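Putative angiotensinogen (Lampetra fluviatilis, PDB 5INW) is a serpin that binds heparin, which promotes its inhibition of thrombin. Local coordinates at residues Y287-K299 against L309-V322. The protein carries 1 engineered substitution. Residues are numbered along the deposited sequence; the frame is centred on the assembly and turned at random.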
loop_
_atom_site.group_PDB
_atom_site.type_symbol
_atom_site.label_atom_id
_atom_site.label_comp_id
_atom_site.label_asym_id
_atom_site.label_seq_id
_atom_site.Cartn_x
_atom_site.Cartn_y
_atom_site.Cartn_z
ATOM N N TYR A 287 22.482 -0.603 9.547
ATOM C CA TYR A 287 21.619 -0.665 10.724
ATOM C C TYR A 287 21.972 0.503 11.625
ATOM O O TYR A 287 22.973 1.174 11.413
ATOM C CB TYR A 287 21.808 -1.983 11.474
ATOM C CG TYR A 287 23.181 -2.162 12.081
ATOM C CD1 TYR A 287 24.292 -2.293 11.253
ATOM C CD2 TYR A 287 23.377 -2.180 13.480
ATOM C CE1 TYR A 287 25.563 -2.416 11.781
ATOM C CE2 TYR A 287 24.646 -2.317 14.015
ATOM C CZ TYR A 287 25.737 -2.440 13.166
ATOM O OH TYR A 287 27.017 -2.597 13.661
ATOM N N THR A 288 21.139 0.759 12.619
ATOM C CA THR A 288 21.462 1.688 13.701
ATOM C C THR A 288 20.510 1.467 14.831
ATOM O O THR A 288 19.340 1.125 14.600
ATOM C CB THR A 288 21.254 3.173 13.329
ATOM O OG1 THR A 288 21.492 3.363 11.938
ATOM C CG2 THR A 288 22.195 4.084 14.169
ATOM N N GLN A 289 20.977 1.746 16.046
ATOM C CA GLN A 289 20.067 1.844 17.176
ATOM C C GLN A 289 19.394 3.229 17.176
ATOM O O GLN A 289 20.092 4.242 17.141
ATOM C CB GLN A 289 20.801 1.586 18.488
ATOM C CG GLN A 289 21.218 0.136 18.687
ATOM C CD GLN A 289 20.032 -0.809 18.840
ATOM O OE1 GLN A 289 19.035 -0.474 19.491
ATOM N NE2 GLN A 289 20.123 -1.987 18.222
ATOM N N ASP A 290 18.054 3.277 17.153
ATOM C CA ASP A 290 17.368 4.516 17.449
ATOM C C ASP A 290 17.275 4.627 18.974
ATOM O O ASP A 290 16.469 3.919 19.597
ATOM C CB ASP A 290 15.989 4.586 16.797
ATOM C CG ASP A 290 15.373 6.010 16.862
ATOM O OD1 ASP A 290 14.684 6.433 15.919
ATOM O OD2 ASP A 290 15.590 6.731 17.869
ATOM N N ARG A 291 18.103 5.506 19.559
ATOM C CA ARG A 291 18.116 5.718 21.005
ATOM C C ARG A 291 16.826 6.413 21.434
ATOM O O ARG A 291 16.200 6.017 22.420
ATOM C CB ARG A 291 19.362 6.497 21.469
ATOM C CG ARG A 291 19.547 6.596 22.995
ATOM C CD ARG A 291 20.840 7.247 23.467
ATOM N NE ARG A 291 21.289 8.424 22.716
ATOM C CZ ARG A 291 20.745 9.644 22.760
ATOM N NH1 ARG A 291 19.660 9.899 23.498
ATOM N NH2 ARG A 291 21.281 10.620 22.033
ATOM N N LYS A 292 16.402 7.418 20.673
ATOM C CA LYS A 292 15.172 8.148 20.997
ATOM C C LYS A 292 13.929 7.232 21.045
ATOM O O LYS A 292 13.080 7.431 21.910
ATOM C CB LYS A 292 14.987 9.334 20.033
ATOM C CG LYS A 292 13.804 10.268 20.306
ATOM C CD LYS A 292 13.989 11.151 21.534
ATOM C CE LYS A 292 12.732 11.975 21.804
ATOM N NZ LYS A 292 12.796 12.745 23.092
ATOM N N LEU A 293 13.851 6.215 20.166
ATOM C CA LEU A 293 12.675 5.286 20.062
ATOM C C LEU A 293 12.898 3.858 20.604
ATOM O O LEU A 293 12.016 3.003 20.452
ATOM C CB LEU A 293 12.184 5.214 18.611
ATOM C CG LEU A 293 11.635 6.524 18.021
ATOM C CD1 LEU A 293 11.407 6.381 16.526
ATOM C CD2 LEU A 293 10.346 6.980 18.706
ATOM N N ARG A 294 14.063 3.623 21.235
ATOM C CA ARG A 294 14.380 2.369 21.934
ATOM C C ARG A 294 14.148 1.128 21.073
ATOM O O ARG A 294 13.549 0.133 21.512
ATOM C CB ARG A 294 13.582 2.274 23.235
ATOM C CG ARG A 294 13.963 3.313 24.283
ATOM C CD ARG A 294 13.362 2.954 25.624
ATOM N NE ARG A 294 12.904 4.170 26.296
ATOM C CZ ARG A 294 11.762 4.812 26.008
ATOM N NH1 ARG A 294 10.929 4.379 25.057
ATOM N NH2 ARG A 294 11.439 5.908 26.682
ATOM N N SER A 295 14.651 1.218 19.842
ATOM C CA SER A 295 14.368 0.249 18.796
ATOM C C SER A 295 15.476 0.201 17.764
ATOM O O SER A 295 16.187 1.188 17.527
ATOM C CB SER A 295 13.042 0.599 18.122
ATOM O OG SER A 295 13.156 1.794 17.393
ATOM N N THR A 296 15.629 -0.983 17.190
ATOM C CA THR A 296 16.637 -1.270 16.179
ATOM C C THR A 296 16.051 -1.013 14.781
ATOM O O THR A 296 14.948 -1.474 14.480
ATOM C CB THR A 296 17.100 -2.772 16.258
ATOM O OG1 THR A 296 17.378 -3.160 17.614
ATOM C CG2 THR A 296 18.336 -3.006 15.412
ATOM N N VAL A 297 16.797 -0.302 13.932
ATOM C CA VAL A 297 16.434 -0.064 12.521
ATOM C C VAL A 297 17.426 -0.758 11.596
ATOM O O VAL A 297 18.632 -0.668 11.813
ATOM C CB VAL A 297 16.451 1.450 12.198
ATOM C CG1 VAL A 297 16.172 1.709 10.706
ATOM C CG2 VAL A 297 15.448 2.186 13.084
ATOM N N VAL A 298 16.930 -1.383 10.525
ATOM C CA VAL A 298 17.784 -2.061 9.545
ATOM C C VAL A 298 17.224 -1.957 8.148
ATOM O O VAL A 298 16.022 -2.059 7.953
ATOM C CB VAL A 298 18.000 -3.553 9.934
ATOM C CG1 VAL A 298 16.706 -4.336 9.997
ATOM C CG2 VAL A 298 18.948 -4.259 8.979
ATOM N N LYS A 299 18.122 -1.818 7.180
ATOM C CA LYS A 299 17.791 -1.645 5.776
ATOM C C LYS A 299 18.142 -2.918 5.051
ATOM O O LYS A 299 19.303 -3.282 4.984
ATOM C CB LYS A 299 18.591 -0.478 5.208
ATOM C CG LYS A 299 18.422 -0.155 3.736
ATOM C CD LYS A 299 19.042 1.217 3.444
ATOM C CE LYS A 299 19.086 1.588 1.950
ATOM N NZ LYS A 299 20.114 0.846 1.134
ATOM N N LEU A 309 12.851 -1.390 4.978
ATOM C CA LEU A 309 13.241 -0.929 6.289
ATOM C C LEU A 309 12.527 -1.744 7.312
ATOM O O LEU A 309 11.287 -1.826 7.228
ATOM C CB LEU A 309 12.775 0.515 6.516
ATOM C CG LEU A 309 13.796 1.633 6.340
ATOM C CD1 LEU A 309 13.338 2.777 7.232
ATOM C CD2 LEU A 309 15.236 1.221 6.677
ATOM N N VAL A 310 13.268 -2.309 8.288
ATOM C CA VAL A 310 12.654 -3.051 9.411
ATOM C C VAL A 310 12.994 -2.381 10.733
ATOM O O VAL A 310 14.154 -2.223 11.064
ATOM C CB VAL A 310 13.034 -4.539 9.429
ATOM C CG1 VAL A 310 12.505 -5.225 10.678
ATOM C CG2 VAL A 310 12.479 -5.231 8.203
ATOM N N ILE A 311 11.956 -1.998 11.471
ATOM C CA ILE A 311 12.100 -1.329 12.770
ATOM C C ILE A 311 11.547 -2.227 13.879
ATOM O O ILE A 311 10.340 -2.508 13.893
ATOM C CB ILE A 311 11.392 0.038 12.787
ATOM C CG1 ILE A 311 11.863 0.918 11.622
ATOM C CG2 ILE A 311 11.636 0.762 14.090
ATOM C CD1 ILE A 311 10.885 0.909 10.477
ATOM N N VAL A 312 12.443 -2.678 14.773
ATOM C CA VAL A 312 12.105 -3.574 15.901
ATOM C C VAL A 312 12.210 -2.828 17.233
ATOM O O VAL A 312 13.308 -2.495 17.667
ATOM C CB VAL A 312 13.060 -4.804 16.016
ATOM C CG1 VAL A 312 12.334 -5.980 16.687
ATOM C CG2 VAL A 312 13.622 -5.206 14.662
ATOM N N PRO A 313 11.082 -2.562 17.897
ATOM C CA PRO A 313 11.273 -2.110 19.274
ATOM C C PRO A 313 11.928 -3.204 20.120
ATOM O O PRO A 313 11.629 -4.392 19.926
ATOM C CB PRO A 313 9.859 -1.785 19.740
ATOM C CG PRO A 313 8.973 -2.546 18.823
ATOM C CD PRO A 313 9.669 -2.527 17.497
ATOM N N HIS A 314 12.805 -2.771 21.034
ATOM C CA HIS A 314 13.478 -3.647 22.007
ATOM C C HIS A 314 12.499 -4.282 22.959
ATOM O O HIS A 314 12.501 -5.487 23.133
ATOM C CB HIS A 314 14.488 -2.870 22.820
ATOM C CG HIS A 314 15.696 -2.486 22.045
ATOM N ND1 HIS A 314 16.428 -3.397 21.313
ATOM C CD2 HIS A 314 16.318 -1.291 21.895
ATOM C CE1 HIS A 314 17.444 -2.778 20.736
ATOM N NE2 HIS A 314 17.396 -1.500 21.069
ATOM N N ARG A 315 11.647 -3.457 23.554
ATOM C CA ARG A 315 10.505 -3.933 24.335
ATOM C C ARG A 315 9.256 -3.735 23.477
ATOM O O ARG A 315 8.969 -2.620 23.049
ATOM C CB ARG A 315 10.335 -3.123 25.620
ATOM C CG ARG A 315 11.606 -2.839 26.399
ATOM C CD ARG A 315 11.411 -1.634 27.296
ATOM N NE ARG A 315 12.269 -1.695 28.451
ATOM C CZ ARG A 315 12.249 -0.800 29.441
ATOM N NH1 ARG A 315 13.070 -0.950 30.496
ATOM N NH2 ARG A 315 11.421 0.247 29.390
ATOM N N THR A 316 8.474 -4.789 23.283
ATOM C CA THR A 316 7.271 -4.715 22.435
ATOM C C THR A 316 6.171 -3.797 22.996
ATOM O O THR A 316 5.153 -3.557 22.314
ATOM C CB THR A 316 6.724 -6.121 22.113
ATOM O OG1 THR A 316 6.579 -6.880 23.315
ATOM C CG2 THR A 316 7.692 -6.856 21.251
ATOM N N GLU A 317 6.404 -3.274 24.213
ATOM C CA GLU A 317 5.648 -2.145 24.793
ATOM C C GLU A 317 6.070 -0.743 24.304
ATOM O O GLU A 317 5.304 0.181 24.439
ATOM C CB GLU A 317 5.753 -2.192 26.317
ATOM C CG GLU A 317 5.243 -3.483 26.954
ATOM C CD GLU A 317 6.244 -4.113 27.907
ATOM O OE1 GLU A 317 7.368 -4.421 27.475
ATOM O OE2 GLU A 317 5.896 -4.313 29.089
ATOM N N ASP A 318 7.273 -0.594 23.740
ATOM C CA ASP A 318 7.683 0.613 22.964
ATOM C C ASP A 318 6.968 0.789 21.577
ATOM O O ASP A 318 7.094 1.848 20.928
ATOM C CB ASP A 318 9.188 0.597 22.637
ATOM C CG ASP A 318 10.080 0.540 23.858
ATOM O OD1 ASP A 318 9.742 1.221 24.850
ATOM O OD2 ASP A 318 11.124 -0.183 23.810
ATOM N N LEU A 319 6.247 -0.240 21.113
ATOM C CA LEU A 319 5.670 -0.230 19.781
ATOM C C LEU A 319 4.672 0.907 19.479
ATOM O O LEU A 319 4.601 1.336 18.341
ATOM C CB LEU A 319 5.039 -1.605 19.468
ATOM C CG LEU A 319 4.582 -1.925 18.024
ATOM C CD1 LEU A 319 5.736 -1.851 17.049
ATOM C CD2 LEU A 319 3.975 -3.318 18.017
ATOM N N PRO A 320 3.877 1.371 20.467
ATOM C CA PRO A 320 3.039 2.516 20.145
ATOM C C PRO A 320 3.757 3.857 19.913
ATOM O O PRO A 320 3.228 4.710 19.219
ATOM C CB PRO A 320 2.093 2.576 21.352
ATOM C CG PRO A 320 1.965 1.152 21.740
ATOM C CD PRO A 320 3.368 0.686 21.671
ATOM N N LYS A 321 4.892 4.068 20.554
ATOM C CA LYS A 321 5.621 5.326 20.419
ATOM C C LYS A 321 6.427 5.301 19.143
ATOM O O LYS A 321 6.713 6.354 18.585
ATOM C CB LYS A 321 6.519 5.598 21.644
ATOM C CG LYS A 321 5.722 5.708 22.947
ATOM C CD LYS A 321 6.513 6.349 24.084
ATOM C CE LYS A 321 6.444 7.872 24.025
ATOM N NZ LYS A 321 7.149 8.465 25.182
ATOM N N VAL A 322 6.788 4.100 18.679
ATOM C CA VAL A 322 7.394 3.920 17.362
ATOM C C VAL A 322 6.326 4.216 16.301
ATOM O O VAL A 322 6.482 5.120 15.455
ATOM C CB VAL A 322 7.968 2.502 17.198
ATOM C CG1 VAL A 322 8.441 2.270 15.768
ATOM C CG2 VAL A 322 9.121 2.268 18.183
#
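Thr296 and Val312 form a hydrogen-bonded pair, Thr296 N to Val312 O and Val312 N to Thr296 O both at 2.8 Å, and Val298 with Val310 repeats the pattern. This antiparallel hairpin belongs to serpin sheet B: 287-290 flanks one side, and the C-terminal peptide, a separate chain, continues the sheet beyond 309-311.

Apolar pairs form on both faces. Val298 CG1, set between its backbone N and carbonyl carbon (chi1 60°), lies 3.7 Å from Val310 CB, while Val297 CG2 lies alongside Ile311 CG1 at 4.1 Å, on the face where Trp334 of helix 328-337 packs.

Polar groups gather round His314. His314 N reaches Arg294 O at 3.0 Å, and the imidazole meets Gln289 OE1 edge-on through NE2, though that bond's modelled length is doubtful. Gln289 NE2 turns back to Thr296 OG1.

Asp318 OD1 makes a long salt bridge to Arg294 NH1 (3.4 Å), the guanidinium and carboxylate planes 23° apart, and OD2 accepts a weak hydrogen bond from Arg315 N. An asparagine here would probably leave Arg294 without this negative charge, beside Arg315 and Lys321. Backbone bonds and apolar contacts thus do most of the joining; the carboxylate adds a long, weak electrostatic tie from Arg294 to a turn already closed by its backbone.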